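Long-range contacts in Exo-alpha-sialidase (Clostridium perfringens, PDB 2V72), which binds galactose through a family 32 carbohydrate-binding module of a large sialidase toxin, and so is likely to bring the enzyme to galactose-bearing glycans: residues A[41-46]-A[131-136]; A[80-85]-A[126-131]. All blocks are in the same frame, centred on the assembly; numbering follows the deposited sequence.

Interaction 1 of 2, residues A[41-46]-A[131-136]; sequences WHTKWN and GGFASI. With GAL (beta-D-galactopyranose), chain C.
His-42 and Phe-133 meet beside bound galactose at the loop end of the beta-sandwich of this F5/8 type C (discoidin-like) module, where each contributes a side chain to the sugar pocket. CE1 of His-42 comes 3.5 Å from CB of Phe-133, the two rings set obliquely with their planes 51° apart. NE2 of His-42 lies 2.7 Å from O4 of the galactose, while ND1 of the same ring donates nearly in its plane to O of Thr-43 at 2.7 Å, which fixes the ring's rotation. Trp-45 lays a face of its indole under C4 of the sugar, its backbone O accepts a bond from galactose O6, and Phe-133 CZ comes within 3.9 Å of C6. Arg-73 also bonds the sugar, and Asp-27 holds the indole NE1 of Trp-45.

Behind the pocket the segments pair as antiparallel strands, Trp-41 with Ile-136 and His-42 with Ser-135. Trp-41 and Ile-136 exchange two backbone bonds, and N of Thr-43 reaches O of Ala-134. On the face away from His-42, the Trp-41 indole, its CG anti to the backbone N (chi1 164°), touches CB of Ala-134 with CH2 and CB of Ile-136 with CE3. OG1 of Thr-43, set between its own backbone N and carbonyl carbon (chi1 59°), lies at the Phe-133 ring edge, in its plane, and there it takes a weak 3.3 Å bond from N of Ala-134.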
loop_
_atom_site.group_PDB
_atom_site.type_symbol
_atom_site.label_atom_id
_atom_site.label_comp_id
_atom_site.label_asym_id
_atom_site.label_seq_id
_atom_site.Cartn_x
_atom_site.Cartn_y
_atom_site.Cartn_z
ATOM N N TRP A 41 -6.507 3.465 5.124
ATOM C CA TRP A 41 -5.341 3.923 5.858
ATOM C C TRP A 41 -5.077 5.349 5.402
ATOM O O TRP A 41 -5.178 5.657 4.217
ATOM C CB TRP A 41 -4.098 3.051 5.590
ATOM C CG TRP A 41 -2.823 3.734 6.019
ATOM C CD1 TRP A 41 -2.454 4.045 7.302
ATOM C CD2 TRP A 41 -1.769 4.230 5.171
ATOM N NE1 TRP A 41 -1.243 4.695 7.305
ATOM C CE2 TRP A 41 -0.796 4.819 6.016
ATOM C CE3 TRP A 41 -1.547 4.223 3.786
ATOM C CZ2 TRP A 41 0.379 5.396 5.523
ATOM C CZ3 TRP A 41 -0.385 4.795 3.296
ATOM C CH2 TRP A 41 0.571 5.376 4.166
ATOM N N HIS A 42 -4.746 6.221 6.346
ATOM C CA HIS A 42 -4.498 7.616 6.035
ATOM C C HIS A 42 -3.529 8.122 7.093
ATOM O O HIS A 42 -3.656 7.775 8.278
ATOM C CB HIS A 42 -5.828 8.378 6.081
ATOM C CG HIS A 42 -5.796 9.746 5.467
ATOM N ND1 HIS A 42 -4.948 10.741 5.895
ATOM C CD2 HIS A 42 -6.566 10.302 4.499
ATOM C CE1 HIS A 42 -5.173 11.842 5.200
ATOM N NE2 HIS A 42 -6.152 11.602 4.346
ATOM N N THR A 43 -2.549 8.916 6.666
ATOM C CA THR A 43 -1.612 9.532 7.598
ATOM C C THR A 43 -2.378 10.534 8.465
ATOM O O THR A 43 -3.538 10.837 8.171
ATOM C CB THR A 43 -0.425 10.187 6.868
ATOM O OG1 THR A 43 -0.902 11.186 5.960
ATOM C CG2 THR A 43 0.387 9.123 6.090
ATOM N N LYS A 44 -1.765 11.032 9.537
ATOM C CA LYS A 44 -2.537 11.854 10.473
ATOM C C LYS A 44 -2.971 13.195 9.912
ATOM O O LYS A 44 -2.175 13.953 9.355
ATOM C CB LYS A 44 -1.902 11.971 11.871
ATOM C CG LYS A 44 -0.476 12.424 11.942
ATOM C CD LYS A 44 0.013 12.406 13.416
ATOM C CE LYS A 44 -0.168 11.037 14.075
ATOM N NZ LYS A 44 0.318 11.009 15.493
ATOM N N TRP A 45 -4.265 13.445 10.055
ATOM C CA TRP A 45 -4.952 14.567 9.424
ATOM C C TRP A 45 -4.347 15.937 9.728
ATOM O O TRP A 45 -4.452 16.845 8.906
ATOM C CB TRP A 45 -6.415 14.559 9.842
ATOM C CG TRP A 45 -7.225 13.365 9.378
ATOM C CD1 TRP A 45 -6.773 12.235 8.729
ATOM C CD2 TRP A 45 -8.633 13.179 9.563
ATOM N NE1 TRP A 45 -7.820 11.370 8.504
ATOM C CE2 TRP A 45 -8.970 11.924 9.004
ATOM C CE3 TRP A 45 -9.642 13.954 10.145
ATOM C CZ2 TRP A 45 -10.286 11.431 9.003
ATOM C CZ3 TRP A 45 -10.947 13.462 10.146
ATOM C CH2 TRP A 45 -11.257 12.212 9.580
ATOM N N ASN A 46 -3.710 16.080 10.899
ATOM C CA ASN A 46 -3.127 17.371 11.298
ATOM C C ASN A 46 -1.822 17.728 10.583
ATOM O O ASN A 46 -1.224 18.772 10.857
ATOM C CB ASN A 46 -2.994 17.509 12.830
ATOM C CG ASN A 46 -1.990 16.534 13.454
ATOM O OD1 ASN A 46 -2.000 16.336 14.672
ATOM N ND2 ASN A 46 -1.124 15.934 12.642
ATOM N N GLY A 131 -2.405 17.103 -0.753
ATOM C CA GLY A 131 -2.601 17.680 0.567
ATOM C C GLY A 131 -1.410 17.435 1.474
ATOM O O GLY A 131 -1.383 17.925 2.602
ATOM N N GLY A 132 -0.425 16.687 0.972
ATOM C CA GLY A 132 0.736 16.269 1.758
ATOM C C GLY A 132 0.420 15.054 2.616
ATOM O O GLY A 132 1.092 14.799 3.612
ATOM N N PHE A 133 -0.611 14.310 2.224
ATOM C CA PHE A 133 -1.028 13.091 2.922
ATOM C C PHE A 133 -0.806 11.844 2.068
ATOM O O PHE A 133 -0.440 11.933 0.897
ATOM C CB PHE A 133 -2.513 13.162 3.307
ATOM C CG PHE A 133 -2.883 14.384 4.098
ATOM C CD1 PHE A 133 -3.554 15.439 3.491
ATOM C CD2 PHE A 133 -2.554 14.481 5.448
ATOM C CE1 PHE A 133 -3.896 16.579 4.219
ATOM C CE2 PHE A 133 -2.887 15.612 6.186
ATOM C CZ PHE A 133 -3.561 16.663 5.570
ATOM N N ALA A 134 -1.035 10.684 2.679
ATOM C CA ALA A 134 -1.057 9.412 1.981
ATOM C C ALA A 134 -2.273 8.646 2.481
ATOM O O ALA A 134 -2.495 8.563 3.699
ATOM C CB ALA A 134 0.223 8.623 2.261
ATOM N N SER A 135 -3.060 8.117 1.545
ATOM C CA SER A 135 -4.192 7.253 1.856
ATOM C C SER A 135 -4.278 6.068 0.892
ATOM O O SER A 135 -3.907 6.179 -0.284
ATOM C CB SER A 135 -5.512 8.036 1.877
ATOM O OG SER A 135 -5.767 8.725 0.663
ATOM N N ILE A 136 -4.726 4.932 1.423
ATOM C CA ILE A 136 -4.996 3.720 0.664
ATOM C C ILE A 136 -6.219 3.083 1.314
ATOM O O ILE A 136 -6.202 2.764 2.505
ATOM C CB ILE A 136 -3.800 2.707 0.688
ATOM C CG1 ILE A 136 -2.604 3.229 -0.121
ATOM C CG2 ILE A 136 -4.230 1.339 0.142
ATOM C CD1 ILE A 136 -1.319 2.417 0.055
HETATM C C1 GAL C . -10.793 15.475 5.493
HETATM C C2 GAL C . -10.847 14.083 4.869
HETATM C C3 GAL C . -9.953 13.102 5.635
HETATM C C4 GAL C . -8.561 13.676 5.907
HETATM C C5 GAL C . -8.639 15.090 6.466
HETATM C C6 GAL C . -7.242 15.692 6.593
HETATM O O1 GAL C . -11.461 16.370 4.642
HETATM O O2 GAL C . -12.182 13.623 4.820
HETATM O O3 GAL C . -9.809 11.921 4.882
HETATM O O4 GAL C . -7.808 13.702 4.713
HETATM O O5 GAL C . -9.449 15.907 5.629
HETATM O O6 GAL C . -7.289 16.831 7.427
#

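Interaction 2 of 2, residues A[80-85]-A[126-131]; sequences FITKYE and AIQGVG
The carbonyl oxygen of Gln-128 is gripped by two successive amides of the facing segment, N of Thr-82 at 2.9 Å and N of Lys-83 at 3.3 Å. Both donors stand above the same face of the carbonyl plane, so neither uses a lone-pair direction, although the N-H of Lys-83 points almost straight at the oxygen (169°). The oxygen of Lys-83 returns the pattern: N of Ile-127 binds it at 2.8 Å, and N of Gln-128 adds a weak bond. Beyond the doubled bonds, N of Val-130 donates to O of Phe-80, closing the pairing at the end nearer the sugar pocket.

Side chains divide between the two faces of this ribbon. On one, Ile-81 wraps the methyl of Ala-126, with CG1, CG2 and CD1 each 3.8 Å from its CB. On the other, Lys-83 and Gln-128 cross at a slant, their CB atoms 3.9 Å apart. The first torsion of Thr-82 (chi1 62°) tucks OG1 back over its own main chain, against CB of Gln-128 at 3.3 Å. Ile-127 points at the facing segment, its CB near O of Lys-83 and its CD1 meeting CG of Glu-85. CG1 of Val-130 packs against CB of Phe-80, the two side chains heading in a similar direction. Outside the pair, Tyr-84 stacks on Trp-102, and strand 93-101 borders Glu-85.

Two classic beta bulges thus follow one another, one on each strand, where both chains turn a corner at the end of the sheet that holds strands 84-90 and 121-129 in this beta-sandwich.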
loop_
_atom_site.group_PDB
_atom_site.type_symbol
_atom_site.label_atom_id
_atom_site.label_comp_id
_atom_site.label_asym_id
_atom_site.label_seq_id
_atom_site.Cartn_x
_atom_site.Cartn_y
_atom_site.Cartn_z
ATOM N N PHE A 80 -4.123 10.950 -2.175
ATOM C CA PHE A 80 -3.863 10.297 -3.449
ATOM C C PHE A 80 -2.343 10.313 -3.567
ATOM O O PHE A 80 -1.740 11.385 -3.631
ATOM C CB PHE A 80 -4.467 11.077 -4.634
ATOM C CG PHE A 80 -5.946 10.846 -4.868
ATOM C CD1 PHE A 80 -6.629 11.633 -5.794
ATOM C CD2 PHE A 80 -6.653 9.867 -4.187
ATOM C CE1 PHE A 80 -7.998 11.445 -6.041
ATOM C CE2 PHE A 80 -8.020 9.671 -4.429
ATOM C CZ PHE A 80 -8.690 10.461 -5.359
ATOM N N ILE A 81 -1.721 9.138 -3.556
ATOM C CA ILE A 81 -0.267 9.056 -3.685
ATOM C C ILE A 81 0.123 9.299 -5.140
ATOM O O ILE A 81 -0.405 8.643 -6.042
ATOM C CB ILE A 81 0.287 7.697 -3.177
ATOM C CG1 ILE A 81 -0.149 7.468 -1.719
ATOM C CG2 ILE A 81 1.814 7.654 -3.336
ATOM C CD1 ILE A 81 0.098 6.076 -1.178
ATOM N N THR A 82 1.028 10.254 -5.355
ATOM C CA THR A 82 1.462 10.633 -6.702
ATOM C C THR A 82 2.864 10.124 -7.064
ATOM O O THR A 82 3.161 9.909 -8.239
ATOM C CB THR A 82 1.429 12.166 -6.907
ATOM O OG1 THR A 82 2.340 12.791 -5.992
ATOM C CG2 THR A 82 0.015 12.723 -6.715
ATOM N N LYS A 83 3.722 9.961 -6.059
ATOM C CA LYS A 83 5.074 9.439 -6.250
ATOM C C LYS A 83 5.348 8.389 -5.170
ATOM O O LYS A 83 5.122 8.634 -3.974
ATOM C CB LYS A 83 6.101 10.575 -6.190
ATOM C CG LYS A 83 7.407 10.289 -6.922
ATOM C CD LYS A 83 8.448 11.377 -6.690
ATOM C CE LYS A 83 9.765 10.998 -7.360
ATOM N NZ LYS A 83 10.984 11.452 -6.608
ATOM N N TYR A 84 5.826 7.221 -5.595
ATOM C CA TYR A 84 5.898 6.049 -4.725
ATOM C C TYR A 84 7.175 5.215 -4.910
ATOM O O TYR A 84 7.897 5.360 -5.902
ATOM C CB TYR A 84 4.664 5.153 -4.943
ATOM C CG TYR A 84 4.630 4.489 -6.307
ATOM C CD1 TYR A 84 5.175 3.221 -6.503
ATOM C CD2 TYR A 84 4.065 5.141 -7.406
ATOM C CE1 TYR A 84 5.159 2.616 -7.761
ATOM C CE2 TYR A 84 4.043 4.551 -8.661
ATOM C CZ TYR A 84 4.587 3.290 -8.833
ATOM O OH TYR A 84 4.560 2.715 -10.077
ATOM N N GLU A 85 7.433 4.354 -3.927
ATOM C CA GLU A 85 8.418 3.279 -4.014
ATOM C C GLU A 85 7.774 2.042 -3.425
ATOM O O GLU A 85 6.957 2.139 -2.510
ATOM C CB GLU A 85 9.657 3.594 -3.182
ATOM C CG GLU A 85 10.661 4.571 -3.784
ATOM C CD GLU A 85 11.817 4.867 -2.821
ATOM O OE1 GLU A 85 11.765 4.398 -1.660
ATOM O OE2 GLU A 85 12.768 5.574 -3.216
ATOM N N ALA A 126 4.970 6.467 0.318
ATOM C CA ALA A 126 4.416 7.636 -0.346
ATOM C C ALA A 126 5.391 8.804 -0.244
ATOM O O ALA A 126 5.557 9.391 0.824
ATOM C CB ALA A 126 3.084 7.995 0.261
ATOM N N ILE A 127 6.044 9.123 -1.358
ATOM C CA ILE A 127 6.992 10.243 -1.419
ATOM C C ILE A 127 6.241 11.565 -1.561
ATOM O O ILE A 127 6.583 12.557 -0.912
ATOM C CB ILE A 127 7.994 10.083 -2.587
ATOM C CG1 ILE A 127 8.758 8.758 -2.462
ATOM C CG2 ILE A 127 8.958 11.275 -2.646
ATOM C CD1 ILE A 127 9.467 8.327 -3.740
ATOM N N GLN A 128 5.232 11.572 -2.428
ATOM C CA GLN A 128 4.394 12.738 -2.652
ATOM C C GLN A 128 2.956 12.269 -2.746
ATOM O O GLN A 128 2.694 11.163 -3.216
ATOM C CB GLN A 128 4.787 13.465 -3.937
ATOM C CG GLN A 128 6.117 14.212 -3.872
ATOM C CD GLN A 128 6.331 15.152 -5.049
ATOM O OE1 GLN A 128 5.416 15.889 -5.455
ATOM N NE2 GLN A 128 7.546 15.145 -5.599
ATOM N N GLY A 129 2.038 13.110 -2.279
ATOM C CA GLY A 129 0.613 12.812 -2.261
ATOM C C GLY A 129 -0.154 14.104 -2.061
ATOM O O GLY A 129 0.386 15.059 -1.503
ATOM N N VAL A 130 -1.406 14.151 -2.515
ATOM C CA VAL A 130 -2.177 15.399 -2.437
ATOM C C VAL A 130 -2.543 15.803 -1.010
ATOM O O VAL A 130 -2.911 14.962 -0.175
ATOM C CB VAL A 130 -3.403 15.466 -3.435
ATOM C CG1 VAL A 130 -3.599 14.168 -4.183
ATOM C CG2 VAL A 130 -4.695 15.920 -2.749
ATOM N N GLY A 131 -2.405 17.103 -0.753
ATOM C CA GLY A 131 -2.601 17.680 0.567
ATOM C C GLY A 131 -1.410 17.435 1.474
ATOM O O GLY A 131 -1.383 17.925 2.602
#

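How the interactions relate
Both segments of interaction 2 fall between the two halves of interaction 1 in sequence, meeting the second half at Gly-131, and the two centres lie 10 Å apart on the same side of the module's centre. Strand 121-129 leads through the shared Gly-131 into strand 135-142, so one connection carries the chain from the bulged pairing of interaction 2 to the sugar-binding edge of interaction 1. The two also pack directly: CB of Ala-134 lies 3.5 Å from CB of Ala-126, and CG1 of Ile-136 touches CD1 of Ile-81. Strands 84-90 and 121-129 belong to one sheet, and 41-42 and 135-142 to the other; the Ala-126 to Ala-134 contact thus packs the end of one sheet against the other near the galactose pocket.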